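Long-range contacts in similar to sp|P32453 Saccharomyces cerevisiae YNL315c ATP11 (Candida glabrata CBS 138, PDB 2P4F), which probably acts as a mitochondrial chaperone that binds the unassembled beta subunit of the F1 ATP synthase: residues A[139-144]-A[226-231]; A[157-162]-A[252-257]; A[190-195]-A[220-225]; A[265-270]-A[294-299]. All coordinates share one frame; numbering follows the deposited sequence.

Contact 1: A[139-144]-A[226-231]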
loop_
_atom_site.group_PDB
_atom_site.type_symbol
_atom_site.label_atom_id
_atom_site.label_comp_id
_atom_site.label_asym_id
_atom_site.label_seq_id
_atom_site.Cartn_x
_atom_site.Cartn_y
_atom_site.Cartn_z
ATOM N N PRO A 139 -5.294 5.588 -10.939
ATOM C CA PRO A 139 -5.691 6.992 -11.182
ATOM C C PRO A 139 -5.725 7.717 -9.854
ATOM O O PRO A 139 -6.117 7.178 -8.802
ATOM C CB PRO A 139 -7.112 6.931 -11.767
ATOM C CG PRO A 139 -7.590 5.569 -11.445
ATOM C CD PRO A 139 -6.401 4.673 -11.237
ATOM N N TYR A 140 -5.314 8.973 -9.918
ATOM C CA TYR A 140 -5.240 9.744 -8.679
ATOM C C TYR A 140 -6.627 10.113 -8.171
ATOM O O TYR A 140 -7.004 9.772 -7.035
ATOM C CB TYR A 140 -4.367 10.983 -8.916
ATOM C CG TYR A 140 -4.249 11.748 -7.602
ATOM C CD1 TYR A 140 -3.452 11.294 -6.554
ATOM C CD2 TYR A 140 -4.941 12.957 -7.430
ATOM C CE1 TYR A 140 -3.335 11.993 -5.349
ATOM C CE2 TYR A 140 -4.820 13.640 -6.221
ATOM C CZ TYR A 140 -4.027 13.163 -5.204
ATOM O OH TYR A 140 -3.929 13.858 -4.039
ATOM N N VAL A 141 -7.400 10.868 -8.951
ATOM C CA VAL A 141 -8.611 11.456 -8.363
ATOM C C VAL A 141 -9.558 10.313 -8.026
ATOM O O VAL A 141 -10.118 10.281 -6.927
ATOM C CB VAL A 141 -9.255 12.491 -9.308
ATOM C CG1 VAL A 141 -10.697 12.837 -8.943
ATOM C CG2 VAL A 141 -8.447 13.788 -9.351
ATOM N N LYS A 142 -9.686 9.378 -8.981
ATOM C CA LYS A 142 -10.669 8.317 -8.834
ATOM C C LYS A 142 -10.350 7.380 -7.680
ATOM O O LYS A 142 -11.258 6.901 -7.004
ATOM C CB LYS A 142 -10.779 7.545 -10.159
ATOM C CG LYS A 142 -11.760 6.387 -10.101
ATOM C CD LYS A 142 -11.816 5.642 -11.438
ATOM C CE LYS A 142 -13.109 4.861 -11.551
ATOM N NZ LYS A 142 -12.945 3.416 -11.871
ATOM N N THR A 143 -9.069 7.092 -7.474
ATOM C CA THR A 143 -8.736 6.026 -6.519
ATOM C C THR A 143 -7.732 6.372 -5.442
ATOM O O THR A 143 -7.927 6.221 -4.227
ATOM C CB THR A 143 -8.201 4.823 -7.334
ATOM O OG1 THR A 143 -9.268 4.424 -8.224
ATOM C CG2 THR A 143 -7.820 3.682 -6.406
ATOM N N PHE A 144 -6.562 6.879 -5.862
ATOM C CA PHE A 144 -5.555 7.076 -4.821
ATOM C C PHE A 144 -5.864 8.196 -3.863
ATOM O O PHE A 144 -5.514 8.098 -2.673
ATOM C CB PHE A 144 -4.187 7.351 -5.487
ATOM C CG PHE A 144 -3.087 7.267 -4.418
ATOM C CD1 PHE A 144 -2.664 6.011 -3.987
ATOM C CD2 PHE A 144 -2.521 8.414 -3.878
ATOM C CE1 PHE A 144 -1.687 5.921 -3.023
ATOM C CE2 PHE A 144 -1.546 8.311 -2.894
ATOM C CZ PHE A 144 -1.139 7.062 -2.457
ATOM N N ASP A 226 -0.426 16.371 -13.496
ATOM C CA ASP A 226 -0.493 16.564 -14.946
ATOM C C ASP A 226 -1.196 15.426 -15.681
ATOM O O ASP A 226 -1.801 15.711 -16.739
ATOM C CB ASP A 226 0.868 16.679 -15.612
ATOM C CG ASP A 226 1.944 17.399 -14.854
ATOM O OD1 ASP A 226 1.952 18.654 -14.782
ATOM O OD2 ASP A 226 2.837 16.689 -14.316
ATOM N N LYS A 227 -1.053 14.219 -15.143
ATOM C CA LYS A 227 -1.605 13.076 -15.875
ATOM C C LYS A 227 -2.622 12.290 -15.060
ATOM O O LYS A 227 -3.098 11.272 -15.543
ATOM C CB LYS A 227 -0.507 12.100 -16.287
ATOM C CG LYS A 227 0.384 12.639 -17.400
ATOM C CD LYS A 227 1.522 11.655 -17.722
ATOM C CE LYS A 227 1.843 11.780 -19.202
ATOM N NZ LYS A 227 2.700 13.005 -19.367
ATOM N N ASP A 228 -2.940 12.746 -13.829
ATOM C CA ASP A 228 -3.894 12.025 -12.998
ATOM C C ASP A 228 -3.528 10.551 -12.788
ATOM O O ASP A 228 -4.387 9.671 -12.713
ATOM C CB ASP A 228 -5.304 12.147 -13.604
ATOM C CG ASP A 228 -6.366 11.749 -12.599
ATOM O OD1 ASP A 228 -6.234 11.901 -11.365
ATOM O OD2 ASP A 228 -7.398 11.218 -13.083
ATOM N N MET A 229 -2.238 10.288 -12.651
ATOM C CA MET A 229 -1.667 8.963 -12.504
ATOM C C MET A 229 -0.776 8.826 -11.297
ATOM O O MET A 229 -0.027 9.769 -11.032
ATOM C CB MET A 229 -0.729 8.671 -13.712
ATOM C CG MET A 229 -1.355 8.484 -15.058
ATOM S SD MET A 229 0.064 8.346 -16.210
ATOM C CE MET A 229 0.371 6.589 -16.072
ATOM N N VAL A 230 -0.869 7.692 -10.618
ATOM C CA VAL A 230 0.055 7.341 -9.525
ATOM C C VAL A 230 0.793 6.093 -9.935
ATOM O O VAL A 230 0.124 5.123 -10.376
ATOM C CB VAL A 230 -0.719 7.122 -8.196
ATOM C CG1 VAL A 230 0.176 6.582 -7.109
ATOM C CG2 VAL A 230 -1.371 8.454 -7.826
ATOM N N LEU A 231 2.100 6.064 -9.843
ATOM C CA LEU A 231 2.887 4.878 -10.243
ATOM C C LEU A 231 3.267 4.146 -8.966
ATOM O O LEU A 231 3.803 4.783 -8.019
ATOM C CB LEU A 231 4.131 5.334 -11.012
ATOM C CG LEU A 231 3.802 5.959 -12.391
ATOM C CD1 LEU A 231 5.157 6.130 -13.086
ATOM C CD2 LEU A 231 2.861 5.151 -13.199
HETATM O O HOH W 1 -9.253 9.639 -11.801
#
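P139 and M229 form an antiparallel, non-hydrogen-bonded bridge, with their CA atoms 4.7 Å apart, where strand 133-139 gives way to helix 140-153. P139 is the N-cap residue of that helix. Its carbonyl oxygen accepts from both T143 N and F144 N, so the first turn is a wide, pi-type one. D228 carries most of the polar contact. It follows helix 224-227 with a left-handed backbone (positive phi), and its carbonyl and its carboxylate both meet the first turn of helix 140-153. Its CG lies opposite the backbone N (chi1 -165°), which swings the carboxylate to the helix start. Y140 N donates to D228 O at 3.0 Å, from above the carbonyl plane. V141 N reaches D228 OD1 at 2.9 Å, on the syn lone pair of that oxygen. The other oxygen, D228 OD2, takes a water at 2.8 Å, and this water accepts from K142 N. The apolar half of the contact centres on V230. Its CG2 meets Y140 CD1 at 3.7 Å, at the edge of the tyrosine ring. The same methyl lies 3.8 Å from F144 CB, while V230 CG1 sits over one face of the F144 ring, toward its rim. Three consecutive N-H groups at the start of a helix thus find acceptors, one of them through water. The helix dipole would probably favour the charged carboxylate of D228 here.

Contact 2: A[157-162]-A[252-257]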
loop_
_atom_site.group_PDB
_atom_site.type_symbol
_atom_site.label_atom_id
_atom_site.label_comp_id
_atom_site.label_asym_id
_atom_site.label_seq_id
_atom_site.Cartn_x
_atom_site.Cartn_y
_atom_site.Cartn_z
ATOM N N PHE A 157 -2.231 0.128 10.801
ATOM C CA PHE A 157 -3.340 -0.824 10.889
ATOM C C PHE A 157 -2.759 -2.218 11.099
ATOM O O PHE A 157 -1.538 -2.381 11.111
ATOM C CB PHE A 157 -4.228 -0.762 9.655
ATOM C CG PHE A 157 -5.646 -1.335 9.838
ATOM C CD1 PHE A 157 -6.397 -1.030 10.990
ATOM C CD2 PHE A 157 -6.200 -2.133 8.874
ATOM C CE1 PHE A 157 -7.702 -1.512 11.161
ATOM C CE2 PHE A 157 -7.507 -2.614 9.025
ATOM C CZ PHE A 157 -8.238 -2.286 10.164
ATOM N N VAL A 158 -3.641 -3.194 11.330
ATOM C CA VAL A 158 -3.225 -4.607 11.396
ATOM C C VAL A 158 -4.081 -5.371 10.424
ATOM O O VAL A 158 -5.301 -5.073 10.324
ATOM C CB VAL A 158 -3.423 -5.148 12.829
ATOM C CG1 VAL A 158 -3.174 -6.625 12.869
ATOM C CG2 VAL A 158 -2.471 -4.373 13.754
ATOM N N LEU A 159 -3.503 -6.323 9.680
ATOM C CA LEU A 159 -4.292 -7.160 8.817
ATOM C C LEU A 159 -3.884 -8.605 9.006
ATOM O O LEU A 159 -2.708 -8.874 9.221
ATOM C CB LEU A 159 -4.060 -6.855 7.317
ATOM C CG LEU A 159 -4.676 -5.582 6.772
ATOM C CD1 LEU A 159 -4.181 -5.393 5.322
ATOM C CD2 LEU A 159 -6.203 -5.574 6.810
ATOM N N PRO A 160 -4.821 -9.523 8.863
ATOM C CA PRO A 160 -4.417 -10.909 8.927
ATOM C C PRO A 160 -3.915 -11.402 7.565
ATOM O O PRO A 160 -4.418 -11.054 6.495
ATOM C CB PRO A 160 -5.757 -11.614 9.245
ATOM C CG PRO A 160 -6.776 -10.751 8.559
ATOM C CD PRO A 160 -6.273 -9.336 8.628
ATOM N N LEU A 161 -2.902 -12.235 7.642
ATOM C CA LEU A 161 -2.533 -13.053 6.500
ATOM C C LEU A 161 -2.998 -14.498 6.767
ATOM O O LEU A 161 -2.520 -15.209 7.666
ATOM C CB LEU A 161 -1.037 -12.881 6.289
ATOM C CG LEU A 161 -0.385 -13.656 5.164
ATOM C CD1 LEU A 161 -1.151 -13.348 3.875
ATOM C CD2 LEU A 161 1.088 -13.287 5.072
ATOM N N PRO A 162 -3.983 -14.964 6.006
ATOM C CA PRO A 162 -4.474 -16.338 6.196
ATOM C C PRO A 162 -3.397 -17.328 5.787
ATOM O O PRO A 162 -2.638 -17.096 4.832
ATOM C CB PRO A 162 -5.659 -16.493 5.242
ATOM C CG PRO A 162 -5.952 -15.094 4.811
ATOM C CD PRO A 162 -4.707 -14.256 4.953
ATOM N N LEU A 252 -4.606 -5.680 -1.570
ATOM C CA LEU A 252 -6.047 -5.510 -1.862
ATOM C C LEU A 252 -6.834 -5.162 -0.595
ATOM O O LEU A 252 -7.715 -4.274 -0.606
ATOM C CB LEU A 252 -6.559 -6.775 -2.544
ATOM C CG LEU A 252 -7.091 -6.691 -3.965
ATOM C CD1 LEU A 252 -6.308 -5.677 -4.798
ATOM C CD2 LEU A 252 -7.078 -8.099 -4.569
ATOM N N ASN A 253 -6.491 -5.856 0.513
ATOM C CA ASN A 253 -7.193 -5.537 1.750
ATOM C C ASN A 253 -6.796 -4.177 2.286
ATOM O O ASN A 253 -7.634 -3.474 2.890
ATOM C CB ASN A 253 -6.953 -6.675 2.762
ATOM C CG ASN A 253 -8.204 -7.525 2.953
ATOM O OD1 ASN A 253 -9.327 -7.126 2.601
ATOM N ND2 ASN A 253 -8.066 -8.703 3.525
ATOM N N VAL A 254 -5.551 -3.740 2.075
ATOM C CA VAL A 254 -5.252 -2.350 2.474
ATOM C C VAL A 254 -6.177 -1.381 1.749
ATOM O O VAL A 254 -6.724 -0.494 2.384
ATOM C CB VAL A 254 -3.794 -1.982 2.150
ATOM C CG1 VAL A 254 -3.531 -0.500 2.306
ATOM C CG2 VAL A 254 -2.816 -2.765 3.041
ATOM N N GLN A 255 -6.371 -1.626 0.447
ATOM C CA GLN A 255 -7.261 -0.749 -0.301
ATOM C C GLN A 255 -8.682 -0.796 0.251
ATOM O O GLN A 255 -9.395 0.211 0.321
ATOM C CB GLN A 255 -7.276 -1.178 -1.769
ATOM C CG GLN A 255 -5.918 -0.945 -2.433
ATOM C CD GLN A 255 -5.918 -1.334 -3.897
ATOM O OE1 GLN A 255 -4.868 -1.402 -4.523
ATOM N NE2 GLN A 255 -7.124 -1.574 -4.424
ATOM N N ARG A 256 -9.168 -1.970 0.658
ATOM C CA ARG A 256 -10.560 -2.080 1.108
ATOM C C ARG A 256 -10.779 -1.327 2.407
ATOM O O ARG A 256 -11.835 -0.723 2.599
ATOM C CB ARG A 256 -10.964 -3.563 1.274
ATOM C CG ARG A 256 -11.048 -4.289 -0.083
ATOM C CD ARG A 256 -11.983 -5.489 -0.069
ATOM N NE ARG A 256 -11.575 -6.431 1.004
ATOM C CZ ARG A 256 -12.341 -7.488 1.266
ATOM N NH1 ARG A 256 -12.000 -8.338 2.227
ATOM N NH2 ARG A 256 -13.459 -7.716 0.557
ATOM N N PHE A 257 -9.799 -1.385 3.314
ATOM C CA PHE A 257 -9.943 -0.699 4.601
ATOM C C PHE A 257 -9.668 0.799 4.463
ATOM O O PHE A 257 -10.321 1.618 5.131
ATOM C CB PHE A 257 -9.021 -1.335 5.650
ATOM C CG PHE A 257 -9.635 -2.640 6.161
ATOM C CD1 PHE A 257 -10.478 -2.615 7.270
ATOM C CD2 PHE A 257 -9.361 -3.846 5.530
ATOM C CE1 PHE A 257 -11.009 -3.825 7.699
ATOM C CE2 PHE A 257 -9.904 -5.050 5.945
ATOM C CZ PHE A 257 -10.752 -5.038 7.054
HETATM O O HOH W 2 -5.806 -9.885 4.519
#
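F257 and F157 meet where helix 244-257 packs against 156-162, an edge strand of the antiparallel sheet that makes the half-barrel of the ATP11 domain. The short segments run at 140° to each other. The F257 side chain can be followed outward. CB lies 3.9 Å from F157 CE2. CG, anti to the carbonyl carbon, brings the ring across F157. CD1 makes the closest approach, 3.5 Å to F157 CE2, and CE1 continues along the same ring to F157 CZ. On the other side of the ring outline, CD2 and CE2 both touch L159 CD2, each at 3.8 Å. F157 CE2 stands over one face of F257, offset toward the rim. The ring planes are inclined at 48°, with centroids 5.1 Å apart. L159 uses its second branch on the helix, with CD1 3.7 Å from V254 CG2. L274 and L293 of the following helices also touch F257. Beside this apolar core, R256 NE and NH1 both donate to N253 OD1. N253 ND2 donates to A294 O, and together these bonds hold the amide. N253 ND2 also donates to a water at 2.7 Å, which donates to P160 O at 2.7 Å.

Contact 3: A[190-195]-A[220-225]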
loop_
_atom_site.group_PDB
_atom_site.type_symbol
_atom_site.label_atom_id
_atom_site.label_comp_id
_atom_site.label_asym_id
_atom_site.label_seq_id
_atom_site.Cartn_x
_atom_site.Cartn_y
_atom_site.Cartn_z
ATOM N N GLY A 190 7.781 12.086 1.280
ATOM C CA GLY A 190 7.887 13.448 0.775
ATOM C C GLY A 190 6.607 13.833 0.047
ATOM O O GLY A 190 5.674 13.032 -0.049
ATOM N N PRO A 191 6.511 15.043 -0.487
ATOM C CA PRO A 191 5.233 15.468 -1.045
ATOM C C PRO A 191 4.811 14.610 -2.225
ATOM O O PRO A 191 3.585 14.543 -2.503
ATOM C CB PRO A 191 5.486 16.906 -1.530
ATOM C CG PRO A 191 6.950 17.105 -1.517
ATOM C CD PRO A 191 7.545 16.098 -0.568
ATOM N N ASN A 192 5.768 13.975 -2.907
ATOM C CA ASN A 192 5.344 13.164 -4.059
ATOM C C ASN A 192 5.560 11.668 -3.871
ATOM O O ASN A 192 5.464 10.867 -4.817
ATOM C CB ASN A 192 6.149 13.579 -5.306
ATOM C CG ASN A 192 5.693 14.962 -5.741
ATOM O OD1 ASN A 192 4.505 15.126 -6.046
ATOM N ND2 ASN A 192 6.599 15.931 -5.748
ATOM N N THR A 193 5.864 11.251 -2.618
ATOM C CA THR A 193 6.278 9.860 -2.418
ATOM C C THR A 193 5.716 9.318 -1.120
ATOM O O THR A 193 6.050 9.830 -0.038
ATOM C CB THR A 193 7.816 9.763 -2.365
ATOM O OG1 THR A 193 8.409 10.575 -3.402
ATOM C CG2 THR A 193 8.326 8.327 -2.597
ATOM N N VAL A 194 4.886 8.287 -1.226
ATOM C CA VAL A 194 4.169 7.720 -0.065
ATOM C C VAL A 194 4.514 6.265 0.016
ATOM O O VAL A 194 4.527 5.587 -1.036
ATOM C CB VAL A 194 2.652 7.916 -0.254
ATOM C CG1 VAL A 194 1.889 7.240 0.905
ATOM C CG2 VAL A 194 2.310 9.409 -0.335
ATOM N N HIS A 195 4.856 5.758 1.202
ATOM C CA HIS A 195 5.235 4.358 1.327
ATOM C C HIS A 195 4.199 3.592 2.153
ATOM O O HIS A 195 3.622 4.175 3.083
ATOM C CB HIS A 195 6.582 4.236 2.055
ATOM C CG HIS A 195 7.721 4.852 1.291
ATOM N ND1 HIS A 195 8.956 5.002 1.894
ATOM C CD2 HIS A 195 7.843 5.267 0.000
ATOM C CE1 HIS A 195 9.773 5.520 0.964
ATOM N NE2 HIS A 195 9.143 5.707 -0.198
ATOM N N HIS A 220 4.199 6.850 -6.202
ATOM C CA HIS A 220 4.814 8.087 -6.682
ATOM C C HIS A 220 3.753 9.001 -7.229
ATOM O O HIS A 220 3.012 8.570 -8.115
ATOM C CB HIS A 220 5.809 7.756 -7.816
ATOM C CG HIS A 220 6.873 6.851 -7.266
ATOM N ND1 HIS A 220 7.905 7.309 -6.482
ATOM C CD2 HIS A 220 7.006 5.499 -7.416
ATOM C CE1 HIS A 220 8.658 6.272 -6.157
ATOM N NE2 HIS A 220 8.134 5.138 -6.699
ATOM N N LEU A 221 3.654 10.216 -6.749
ATOM C CA LEU A 221 2.577 11.142 -7.105
ATOM C C LEU A 221 3.011 12.239 -8.058
ATOM O O LEU A 221 2.276 13.173 -8.335
ATOM C CB LEU A 221 2.057 11.818 -5.802
ATOM C CG LEU A 221 1.701 10.866 -4.655
ATOM C CD1 LEU A 221 1.088 11.723 -3.549
ATOM C CD2 LEU A 221 0.808 9.726 -5.089
ATOM N N ASP A 222 4.239 12.171 -8.580
ATOM C CA ASP A 222 4.860 13.191 -9.390
ATOM C C ASP A 222 4.021 13.503 -10.632
ATOM O O ASP A 222 4.127 14.654 -11.131
ATOM C CB ASP A 222 6.265 12.737 -9.819
ATOM C CG ASP A 222 7.100 12.288 -8.628
ATOM O OD1 ASP A 222 8.174 12.953 -8.416
ATOM O OD2 ASP A 222 6.795 11.276 -7.929
ATOM N N LEU A 223 3.278 12.533 -11.165
ATOM C CA LEU A 223 2.485 12.771 -12.374
ATOM C C LEU A 223 1.017 12.927 -12.052
ATOM O O LEU A 223 0.114 12.896 -12.932
ATOM C CB LEU A 223 2.657 11.556 -13.321
ATOM C CG LEU A 223 4.120 11.262 -13.632
ATOM C CD1 LEU A 223 4.205 10.101 -14.644
ATOM C CD2 LEU A 223 4.814 12.518 -14.099
ATOM N N ALA A 224 0.692 13.063 -10.767
ATOM C CA ALA A 224 -0.707 13.102 -10.370
ATOM C C ALA A 224 -1.367 14.370 -10.906
ATOM O O ALA A 224 -2.478 14.348 -11.432
ATOM C CB ALA A 224 -0.863 13.054 -8.849
ATOM N N ASN A 225 -0.696 15.517 -10.789
ATOM C CA ASN A 225 -1.356 16.756 -11.250
ATOM C C ASN A 225 -1.428 16.824 -12.757
ATOM O O ASN A 225 -2.395 17.308 -13.363
ATOM C CB ASN A 225 -0.580 17.930 -10.640
ATOM C CG ASN A 225 -0.856 18.053 -9.147
ATOM O OD1 ASN A 225 -1.956 17.713 -8.688
ATOM N ND2 ASN A 225 0.120 18.512 -8.355
HETATM O O HOH W 3 8.290 9.970 -6.106
#
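N192 O accepts from L221 N at 2.7 Å. The bond is nearly straight, 171° at the hydrogen, with the donor tilted from the carbonyl plane. H220 CA adds a CA-H...O contact to the same oxygen at 3.4 Å. Next to it, T193 and H220 pair as an antiparallel, non-hydrogen-bonded bridge. Their side chains lie side by side and point the same way, with T193 CG2 4.0 Å from H220 ND1. A water sits between the polar ends, 2.8 Å from T193 OG1 and 2.7 Å from H220 ND1, in the plane of the imidazole at its edge. T193 OG1 lies beside its backbone N (chi1 -44°), facing this water. The water donates to D222 OD2. The D222 carboxylate crosses N192 obliquely, with OD2 3.5 Å from N192 CB. On the apolar side, L221 CD1 touches V194 CG2 at 4.1 Å. This pairing sits at a tight hairpin. G190 to T193 make a type I turn, hydrogen-bonded both ways, G190 N to T193 O and T193 N to G190 O. It joins strands 179-190 and 193-200 of the six-stranded antiparallel sheet. The turn sets N192 O toward the end of strand 215-220. Further out, N233 OD1 is hydrogen-bonded to H220 NE2 and fixes the ring from its far end. F144 and Y148 of helix 140-153 pack on L221, and W186 and F188 pack on V194.

Contact 4: A[265-270]-A[294-299]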
loop_
_atom_site.group_PDB
_atom_site.type_symbol
_atom_site.label_atom_id
_atom_site.label_comp_id
_atom_site.label_asym_id
_atom_site.label_seq_id
_atom_site.Cartn_x
_atom_site.Cartn_y
_atom_site.Cartn_z
ATOM N N THR A 265 -21.170 1.072 0.660
ATOM C CA THR A 265 -21.950 -0.022 1.220
ATOM C C THR A 265 -21.767 -0.120 2.734
ATOM O O THR A 265 -20.830 0.383 3.347
ATOM C CB THR A 265 -21.493 -1.345 0.601
ATOM O OG1 THR A 265 -20.115 -1.499 0.971
ATOM C CG2 THR A 265 -21.582 -1.332 -0.926
ATOM N N SER A 266 -22.682 -0.830 3.403
ATOM C CA SER A 266 -22.633 -0.966 4.858
ATOM C C SER A 266 -21.317 -1.633 5.230
ATOM O O SER A 266 -20.621 -1.243 6.172
ATOM C CB SER A 266 -23.836 -1.752 5.400
ATOM O OG SER A 266 -25.032 -1.082 4.941
ATOM N N ILE A 267 -20.910 -2.675 4.477
ATOM C CA ILE A 267 -19.689 -3.304 5.000
ATOM C C ILE A 267 -18.448 -2.445 4.749
ATOM O O ILE A 267 -17.481 -2.443 5.543
ATOM C CB ILE A 267 -19.500 -4.697 4.390
ATOM C CG1 ILE A 267 -18.341 -5.460 5.032
ATOM C CG2 ILE A 267 -19.330 -4.657 2.877
ATOM C CD1 ILE A 267 -18.425 -6.954 4.816
ATOM N N ALA A 268 -18.436 -1.684 3.657
ATOM C CA ALA A 268 -17.325 -0.775 3.424
ATOM C C ALA A 268 -17.237 0.225 4.580
ATOM O O ALA A 268 -16.166 0.566 5.088
ATOM C CB ALA A 268 -17.490 -0.063 2.088
ATOM N N LYS A 269 -18.400 0.728 5.006
ATOM C CA LYS A 269 -18.407 1.658 6.162
ATOM C C LYS A 269 -17.915 0.963 7.429
ATOM O O LYS A 269 -17.244 1.599 8.254
ATOM C CB LYS A 269 -19.787 2.296 6.372
ATOM C CG LYS A 269 -20.262 3.107 5.175
ATOM C CD LYS A 269 -21.658 3.717 5.438
ATOM C CE LYS A 269 -22.496 3.759 4.175
ATOM N NZ LYS A 269 -23.945 3.757 4.565
ATOM N N GLU A 270 -18.237 -0.331 7.571
ATOM C CA GLU A 270 -17.767 -1.051 8.751
ATOM C C GLU A 270 -16.246 -1.184 8.722
ATOM O O GLU A 270 -15.567 -1.039 9.746
ATOM C CB GLU A 270 -18.324 -2.455 8.835
ATOM C CG GLU A 270 -19.769 -2.557 9.240
ATOM C CD GLU A 270 -20.116 -4.047 9.310
ATOM O OE1 GLU A 270 -20.763 -4.561 8.371
ATOM O OE2 GLU A 270 -19.722 -4.637 10.339
ATOM N N ALA A 294 -11.822 -8.723 7.162
ATOM C CA ALA A 294 -10.751 -8.894 6.167
ATOM C C ALA A 294 -10.996 -10.116 5.285
ATOM O O ALA A 294 -10.569 -10.168 4.140
ATOM C CB ALA A 294 -9.432 -9.033 6.910
ATOM N N GLN A 295 -11.682 -11.135 5.818
ATOM C CA GLN A 295 -11.935 -12.378 5.116
ATOM C C GLN A 295 -13.216 -12.312 4.298
ATOM O O GLN A 295 -13.323 -13.137 3.378
ATOM C CB GLN A 295 -12.061 -13.587 6.070
ATOM C CG GLN A 295 -10.776 -13.905 6.801
ATOM C CD GLN A 295 -10.771 -15.070 7.755
ATOM O OE1 GLN A 295 -11.811 -15.573 8.224
ATOM N NE2 GLN A 295 -9.543 -15.518 8.027
ATOM N N SER A 296 -14.127 -11.412 4.621
ATOM C CA SER A 296 -15.413 -11.280 3.933
ATOM C C SER A 296 -15.221 -10.878 2.478
ATOM O O SER A 296 -14.416 -9.964 2.230
ATOM C CB SER A 296 -16.307 -10.192 4.552
ATOM O OG SER A 296 -17.370 -9.942 3.657
ATOM N N MET A 297 -15.945 -11.527 1.555
ATOM C CA MET A 297 -15.796 -11.207 0.146
ATOM C C MET A 297 -16.590 -9.993 -0.319
ATOM O O MET A 297 -16.481 -9.549 -1.469
ATOM C CB MET A 297 -16.204 -12.464 -0.666
ATOM C CG MET A 297 -15.213 -13.565 -0.282
ATOM S SD MET A 297 -13.895 -13.707 -1.494
ATOM C CE MET A 297 -12.498 -13.000 -0.628
ATOM N N GLU A 298 -17.414 -9.443 0.568
ATOM C CA GLU A 298 -18.261 -8.344 0.149
ATOM C C GLU A 298 -17.485 -7.032 0.215
ATOM O O GLU A 298 -16.694 -6.896 1.149
ATOM C CB GLU A 298 -19.491 -8.251 1.040
ATOM C CG GLU A 298 -20.284 -9.561 1.004
ATOM C CD GLU A 298 -21.591 -9.310 1.735
ATOM O OE1 GLU A 298 -21.560 -9.463 2.973
ATOM O OE2 GLU A 298 -22.564 -8.945 1.055
ATOM N N ASN A 299 -17.806 -6.199 -0.773
ATOM C CA ASN A 299 -17.120 -4.911 -0.869
ATOM C C ASN A 299 -18.045 -3.750 -0.541
ATOM O O ASN A 299 -19.241 -3.954 -0.262
ATOM C CB ASN A 299 -16.534 -4.700 -2.275
ATOM C CG ASN A 299 -15.623 -5.849 -2.667
ATOM O OD1 ASN A 299 -15.733 -6.425 -3.757
ATOM N ND2 ASN A 299 -14.715 -6.204 -1.779
ATOM O OXT ASN A 299 -17.519 -2.619 -0.586
#
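T265 holds its OG1 between the backbone N and the carbonyl carbon (chi1 62°), which turns the hydroxyl both to its own helix and to N299. With chi1 -173° and chi2 160°, I267 runs out extended and its CD1 ends at S296, while CG2 branches toward N299. T265 is the N-cap of helix 266-280. Its OG1 accepts from A268 N at 3.2 Å, a capping bond, and donates to N299 O at 2.9 Å. That oxygen belongs to the C-terminal carboxylate. The other oxygen, OXT, is hydrogen-bonded to S263 OG and lies 3.7 Å from A268 CB. S263 OG is also hydrogen-bonded to T265 OG1, and it bridges the cap and the terminus. The carboxylate therefore rests beside the first turn of a helix, where the helix dipole would probably stabilise its charge. I267 supplies the carbon side of the contact. Its CG2 is packed tightly against N299 O at 3.2 Å and lies 4.0 Å from E298 CB. Its CD1 reaches S296 OG at 3.4 Å. S296 OG accepts from E298 N at 3.1 Å, an ST turn that brings E298 and N299 back toward helix 266-280. This is a surface contact that ties the C-terminal tail to the start of that helix. Around it, E298 O is hydrogen-bonded to R271 NH1 further along helix 266-280, and S296 O to R256 NH1 of helix 244-257. E270 and K289 form a salt bridge between helices 266-280 and 287-295, and L293 of helix 287-295 packs on I267.

In the fold
From the N terminus, contact 1 opens first, at the end of strand 133-139, and closes at strand 229-236. Contact 2 opens next, on strand 156-162, but closes later, on helix 244-257, so the two cross along the chain. Contact 3 is nested inside both loops. It touches contact 1 through F144, V230, H220 and L221, and together they join the sheet to helix 140-153 and the short helix 224-227. Contact 4 follows in series and closes at the C terminus. It touches contact 2 through R256 and N253, tying the C-terminal tail to helix 244-257. Contacts 2 and 3 lie on opposite sides of the chain's centre, about 22 Å apart between centres.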